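Local coordinates for protein phosphatase Slingshot homolog 2 (Homo sapiens, PDB 2NT2) that dephosphorylates and activates the actin-depolymerizing factor cofilin through its protein-tyrosine phosphatase catalytic domain, thereby regulating actin filament dynamics, at residues V92-K105 against V124-Y138. The protein carries 1 engineered substitution. Sequence-based numbering, arbitrary orientation.
Sequences VSRSASTVIAYAMK and VTKPNPSFMRQLEEY. With SO4 (sulfate ion), chain D.
Val92 and Ser93, from the C-terminal part of the phosphate-binding P-loop of this dual-specificity phosphatase domain, grip the 124-128 loop through two hydrogen bonds. Lys126 N donates to Val92 O over 2.7 Å, fairly straight at 160°. Asn128 N donates to Ser93 OG in a more bent bond of 2.9 Å. With OG anti to the backbone N (chi1 -176°), the Ser93 hydroxyl reaches Asn128 and also bonds Asp57. Asn128 ND2 sits over the centre of one face of the Phe131 ring, 3.4 Å above its plane; ND2 bonds Asp57 too, while OD1 caps helix 129-138 by accepting from Phe131 N. The same ring takes Arg94 CG at its edge, 3.5 Å from Phe131 CE1.

Further along, helices 94-105 and 129-138 run parallel within 8°, and their axes approach to 10.4 Å. Leu135 CD2 packs on Ala101 CB, and Met104 CE meets Tyr138 CD2 at 3.9 Å, the sulfur lying at the ring edge in a Met-aromatic contact.

The sulfate, probably from the crystallisation liquor, occupies the pocket beside Ser88, the engineered replacement for the phosphocysteine nucleophile. Glu39 forms a salt bridge with Arg94 NH2. Folded at its third torsion, the Arg94 chain brings its guanidinium edge to the anion, where Arg94 NE donates almost straight to sulfate O3 at 2.6 Å.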
loop_
_atom_site.group_PDB
_atom_site.type_symbol
_atom_site.label_atom_id
_atom_site.label_comp_id
_atom_site.label_asym_id
_atom_site.label_seq_id
_atom_site.Cartn_x
_atom_site.Cartn_y
_atom_site.Cartn_z
ATOM N N VAL A 92 -4.438 -3.345 7.122
ATOM C CA VAL A 92 -3.726 -4.335 7.923
ATOM C C VAL A 92 -3.064 -5.406 7.073
ATOM O O VAL A 92 -1.973 -5.882 7.385
ATOM C CB VAL A 92 -4.720 -4.989 8.907
ATOM C CG1 VAL A 92 -4.349 -6.428 9.211
ATOM C CG2 VAL A 92 -4.801 -4.153 10.177
ATOM N N SER A 93 -3.706 -5.803 5.980
ATOM C CA SER A 93 -3.231 -6.947 5.201
ATOM C C SER A 93 -2.962 -6.610 3.746
ATOM O O SER A 93 -1.820 -6.607 3.271
ATOM C CB SER A 93 -4.264 -8.073 5.326
ATOM O OG SER A 93 -3.847 -9.246 4.675
ATOM N N ARG A 94 -4.001 -6.302 2.976
ATOM C CA ARG A 94 -3.780 -5.997 1.560
ATOM C C ARG A 94 -2.916 -4.754 1.380
ATOM O O ARG A 94 -1.983 -4.728 0.571
ATOM C CB ARG A 94 -5.114 -5.805 0.842
ATOM C CG ARG A 94 -5.911 -7.087 0.631
ATOM C CD ARG A 94 -7.305 -6.760 0.106
ATOM N NE ARG A 94 -8.173 -6.240 1.160
ATOM C CZ ARG A 94 -9.439 -5.890 0.983
ATOM N NH1 ARG A 94 -10.010 -5.991 -0.206
ATOM N NH2 ARG A 94 -10.129 -5.432 2.022
ATOM N N SER A 95 -3.235 -3.695 2.119
ATOM C CA SER A 95 -2.493 -2.446 2.023
ATOM C C SER A 95 -1.096 -2.584 2.627
ATOM O O SER A 95 -0.130 -2.146 2.005
ATOM C CB SER A 95 -3.254 -1.306 2.692
ATOM O OG SER A 95 -3.737 -1.656 3.972
ATOM N N ALA A 96 -1.017 -3.187 3.815
ATOM C CA ALA A 96 0.265 -3.308 4.509
ATOM C C ALA A 96 1.272 -4.095 3.671
ATOM O O ALA A 96 2.400 -3.644 3.483
ATOM C CB ALA A 96 0.115 -3.934 5.882
ATOM N N SER A 97 0.838 -5.246 3.166
ATOM C CA SER A 97 1.673 -6.107 2.350
ATOM C C SER A 97 2.217 -5.362 1.136
ATOM O O SER A 97 3.407 -5.430 0.835
ATOM C CB SER A 97 0.881 -7.329 1.870
ATOM O OG SER A 97 0.076 -7.852 2.908
ATOM N N THR A 98 1.327 -4.658 0.445
ATOM C CA THR A 98 1.715 -3.881 -0.726
ATOM C C THR A 98 2.803 -2.872 -0.380
ATOM O O THR A 98 3.804 -2.749 -1.079
ATOM C CB THR A 98 0.508 -3.126 -1.319
ATOM O OG1 THR A 98 -0.465 -4.073 -1.765
ATOM C CG2 THR A 98 0.939 -2.322 -2.535
ATOM N N VAL A 99 2.601 -2.171 0.733
ATOM C CA VAL A 99 3.583 -1.183 1.178
ATOM C C VAL A 99 4.916 -1.844 1.500
ATOM O O VAL A 99 5.985 -1.329 1.173
ATOM C CB VAL A 99 3.088 -0.396 2.403
ATOM C CG1 VAL A 99 4.244 0.359 3.034
ATOM C CG2 VAL A 99 1.969 0.562 2.027
ATOM N N ILE A 100 4.874 -3.020 2.131
ATOM C CA ILE A 100 6.124 -3.695 2.474
ATOM C C ILE A 100 6.900 -4.065 1.210
ATOM O O ILE A 100 8.113 -3.884 1.151
ATOM C CB ILE A 100 5.892 -4.947 3.333
ATOM C CG1 ILE A 100 5.441 -4.665 4.763
ATOM C CG2 ILE A 100 7.150 -5.808 3.337
ATOM C CD1 ILE A 100 4.386 -5.603 5.305
ATOM N N ALA A 101 6.195 -4.586 0.214
ATOM C CA ALA A 101 6.768 -4.971 -1.061
ATOM C C ALA A 101 7.390 -3.779 -1.775
ATOM O O ALA A 101 8.470 -3.887 -2.348
ATOM C CB ALA A 101 5.713 -5.604 -1.959
ATOM N N TYR A 102 6.699 -2.639 -1.768
ATOM C CA TYR A 102 7.255 -1.467 -2.447
ATOM C C TYR A 102 8.603 -1.074 -1.838
ATOM O O TYR A 102 9.553 -0.780 -2.561
ATOM C CB TYR A 102 6.283 -0.293 -2.382
ATOM C CG TYR A 102 6.877 1.009 -2.878
ATOM C CD1 TYR A 102 7.028 1.246 -4.238
ATOM C CD2 TYR A 102 7.286 1.995 -1.993
ATOM C CE1 TYR A 102 7.569 2.428 -4.705
ATOM C CE2 TYR A 102 7.829 3.183 -2.450
ATOM C CZ TYR A 102 7.968 3.395 -3.807
ATOM O OH TYR A 102 8.507 4.580 -4.257
ATOM N N ALA A 103 8.683 -1.076 -0.515
ATOM C CA ALA A 103 9.906 -0.731 0.202
ATOM C C ALA A 103 11.044 -1.691 -0.116
ATOM O O ALA A 103 12.192 -1.278 -0.314
ATOM C CB ALA A 103 9.647 -0.680 1.699
ATOM N N MET A 104 10.742 -2.984 -0.194
ATOM C CA MET A 104 11.738 -3.975 -0.608
ATOM C C MET A 104 12.291 -3.622 -1.987
ATOM O O MET A 104 13.494 -3.517 -2.207
ATOM C CB MET A 104 11.112 -5.366 -0.676
ATOM C CG MET A 104 10.867 -6.041 0.656
ATOM S SD MET A 104 9.778 -7.476 0.536
ATOM C CE MET A 104 10.785 -8.612 -0.403
ATOM N N LYS A 105 11.364 -3.434 -2.923
ATOM C CA LYS A 105 11.732 -3.077 -4.287
ATOM C C LYS A 105 12.458 -1.737 -4.358
ATOM O O LYS A 105 13.549 -1.634 -4.920
ATOM C CB LYS A 105 10.484 -3.027 -5.176
ATOM C CG LYS A 105 10.828 -2.889 -6.654
ATOM C CD LYS A 105 9.786 -3.554 -7.541
ATOM C CE LYS A 105 9.842 -2.970 -8.949
ATOM N NZ LYS A 105 11.226 -3.019 -9.500
ATOM N N VAL A 124 -0.734 -2.230 13.745
ATOM C CA VAL A 124 -1.794 -3.186 13.425
ATOM C C VAL A 124 -1.487 -3.950 12.140
ATOM O O VAL A 124 -2.209 -4.894 11.803
ATOM C CB VAL A 124 -3.184 -2.544 13.306
ATOM C CG1 VAL A 124 -3.735 -2.203 14.680
ATOM C CG2 VAL A 124 -3.154 -1.317 12.413
ATOM N N THR A 125 -0.433 -3.562 11.432
ATOM C CA THR A 125 -0.042 -4.259 10.213
ATOM C C THR A 125 0.075 -5.764 10.437
ATOM O O THR A 125 0.767 -6.238 11.335
ATOM C CB THR A 125 1.295 -3.757 9.635
ATOM O OG1 THR A 125 2.301 -3.807 10.649
ATOM C CG2 THR A 125 1.165 -2.309 9.188
ATOM N N LYS A 126 -0.600 -6.512 9.576
ATOM C CA LYS A 126 -0.670 -7.963 9.716
ATOM C C LYS A 126 -1.119 -8.590 8.401
ATOM O O LYS A 126 -2.292 -8.912 8.221
ATOM C CB LYS A 126 -1.623 -8.331 10.853
ATOM C CG LYS A 126 -1.966 -9.807 10.946
ATOM C CD LYS A 126 -2.334 -10.201 12.368
ATOM C CE LYS A 126 -2.053 -11.667 12.643
ATOM N NZ LYS A 126 -0.917 -11.862 13.587
ATOM N N PRO A 127 -0.175 -8.738 7.479
ATOM C CA PRO A 127 -0.486 -9.404 6.207
ATOM C C PRO A 127 -1.032 -10.802 6.458
ATOM O O PRO A 127 -0.611 -11.494 7.384
ATOM C CB PRO A 127 0.869 -9.447 5.502
ATOM C CG PRO A 127 1.636 -8.303 6.090
ATOM C CD PRO A 127 1.226 -8.278 7.541
ATOM N N ASN A 128 -2.007 -11.212 5.646
ATOM C CA ASN A 128 -2.564 -12.560 5.840
ATOM C C ASN A 128 -1.516 -13.598 5.449
ATOM O O ASN A 128 -0.613 -13.313 4.652
ATOM C CB ASN A 128 -3.886 -12.696 5.125
ATOM C CG ASN A 128 -3.918 -13.122 3.687
ATOM O OD1 ASN A 128 -3.118 -13.909 3.182
ATOM N ND2 ASN A 128 -4.918 -12.615 2.958
ATOM N N PRO A 129 -1.604 -14.793 6.028
ATOM C CA PRO A 129 -0.537 -15.792 5.924
ATOM C C PRO A 129 -0.119 -16.062 4.484
ATOM O O PRO A 129 1.070 -16.260 4.210
ATOM C CB PRO A 129 -1.175 -17.055 6.514
ATOM C CG PRO A 129 -2.208 -16.533 7.457
ATOM C CD PRO A 129 -2.749 -15.287 6.818
ATOM N N SER A 130 -1.086 -16.069 3.568
ATOM C CA SER A 130 -0.779 -16.194 2.144
ATOM C C SER A 130 -0.063 -14.953 1.632
ATOM O O SER A 130 0.829 -15.018 0.784
ATOM C CB SER A 130 -2.049 -16.442 1.334
ATOM O OG SER A 130 -1.826 -16.278 -0.053
ATOM N N PHE A 131 -0.419 -13.784 2.169
ATOM C CA PHE A 131 0.298 -12.581 1.738
ATOM C C PHE A 131 1.730 -12.630 2.248
ATOM O O PHE A 131 2.663 -12.200 1.574
ATOM C CB PHE A 131 -0.424 -11.323 2.208
ATOM C CG PHE A 131 -1.724 -11.070 1.445
ATOM C CD1 PHE A 131 -2.572 -10.034 1.815
ATOM C CD2 PHE A 131 -2.071 -11.872 0.372
ATOM C CE1 PHE A 131 -3.745 -9.815 1.120
ATOM C CE2 PHE A 131 -3.242 -11.658 -0.328
ATOM C CZ PHE A 131 -4.079 -10.619 0.048
ATOM N N MET A 132 1.903 -13.211 3.438
ATOM C CA MET A 132 3.259 -13.355 3.969
ATOM C C MET A 132 4.110 -14.272 3.104
ATOM O O MET A 132 5.260 -13.961 2.796
ATOM C CB MET A 132 3.233 -13.841 5.415
ATOM C CG MET A 132 2.536 -12.909 6.389
ATOM S SD MET A 132 3.634 -11.661 7.086
ATOM C CE MET A 132 3.947 -10.622 5.674
ATOM N N ARG A 133 3.550 -15.409 2.706
ATOM C CA ARG A 133 4.264 -16.338 1.834
ATOM C C ARG A 133 4.731 -15.628 0.568
ATOM O O ARG A 133 5.840 -15.847 0.083
ATOM C CB ARG A 133 3.365 -17.521 1.483
ATOM C CG ARG A 133 4.109 -18.821 1.224
ATOM C CD ARG A 133 3.913 -19.294 -0.208
ATOM N NE ARG A 133 3.344 -20.630 -0.299
ATOM C CZ ARG A 133 4.019 -21.753 -0.512
ATOM N NH1 ARG A 133 5.337 -21.718 -0.662
ATOM N NH2 ARG A 133 3.375 -22.913 -0.570
ATOM N N GLN A 134 3.862 -14.770 0.038
ATOM C CA GLN A 134 4.138 -14.113 -1.234
ATOM C C GLN A 134 5.233 -13.064 -1.132
ATOM O O GLN A 134 6.006 -12.883 -2.072
ATOM C CB GLN A 134 2.854 -13.480 -1.785
ATOM C CG GLN A 134 1.924 -14.494 -2.428
ATOM C CD GLN A 134 0.477 -14.045 -2.437
ATOM O OE1 GLN A 134 0.129 -13.021 -3.029
ATOM N NE2 GLN A 134 -0.368 -14.825 -1.782
ATOM N N LEU A 135 5.311 -12.381 -0.000
ATOM C CA LEU A 135 6.365 -11.399 0.233
ATOM C C LEU A 135 7.732 -12.075 0.303
ATOM O O LEU A 135 8.709 -11.544 -0.218
ATOM C CB LEU A 135 6.092 -10.599 1.510
ATOM C CG LEU A 135 4.994 -9.533 1.406
ATOM C CD1 LEU A 135 4.528 -9.118 2.795
ATOM C CD2 LEU A 135 5.461 -8.328 0.612
ATOM N N GLU A 136 7.770 -13.250 0.924
ATOM C CA GLU A 136 8.940 -14.114 0.925
ATOM C C GLU A 136 9.313 -14.510 -0.504
ATOM O O GLU A 136 10.483 -14.529 -0.874
ATOM C CB GLU A 136 8.685 -15.391 1.718
ATOM C CG GLU A 136 8.761 -15.270 3.223
ATOM C CD GLU A 136 8.238 -16.527 3.909
ATOM O OE1 GLU A 136 8.212 -17.593 3.251
ATOM O OE2 GLU A 136 7.851 -16.421 5.095
ATOM N N GLU A 137 8.295 -14.842 -1.303
ATOM C CA GLU A 137 8.569 -15.114 -2.712
ATOM C C GLU A 137 9.171 -13.869 -3.371
ATOM O O GLU A 137 10.220 -13.954 -4.005
ATOM C CB GLU A 137 7.310 -15.557 -3.460
ATOM C CG GLU A 137 7.584 -16.021 -4.880
ATOM C CD GLU A 137 6.444 -16.771 -5.528
ATOM O OE1 GLU A 137 6.582 -17.095 -6.733
ATOM O OE2 GLU A 137 5.427 -17.037 -4.851
ATOM N N TYR A 138 8.485 -12.747 -3.199
ATOM C CA TYR A 138 8.857 -11.478 -3.818
ATOM C C TYR A 138 10.334 -11.194 -3.575
ATOM O O TYR A 138 11.084 -10.869 -4.494
ATOM C CB TYR A 138 7.995 -10.355 -3.258
ATOM C CG TYR A 138 8.049 -9.040 -3.990
ATOM C CD1 TYR A 138 7.867 -8.985 -5.362
ATOM C CD2 TYR A 138 8.278 -7.847 -3.313
ATOM C CE1 TYR A 138 7.913 -7.791 -6.053
ATOM C CE2 TYR A 138 8.325 -6.642 -3.993
ATOM C CZ TYR A 138 8.141 -6.620 -5.361
ATOM O OH TYR A 138 8.181 -5.432 -6.052
HETATM S S SO4 D . -7.437 -5.359 4.813
HETATM O O1 SO4 D . -8.628 -4.532 4.684
HETATM O O2 SO4 D . -7.649 -6.440 5.774
HETATM O O3 SO4 D . -7.107 -5.952 3.513
HETATM O O4 SO4 D . -6.320 -4.523 5.264
#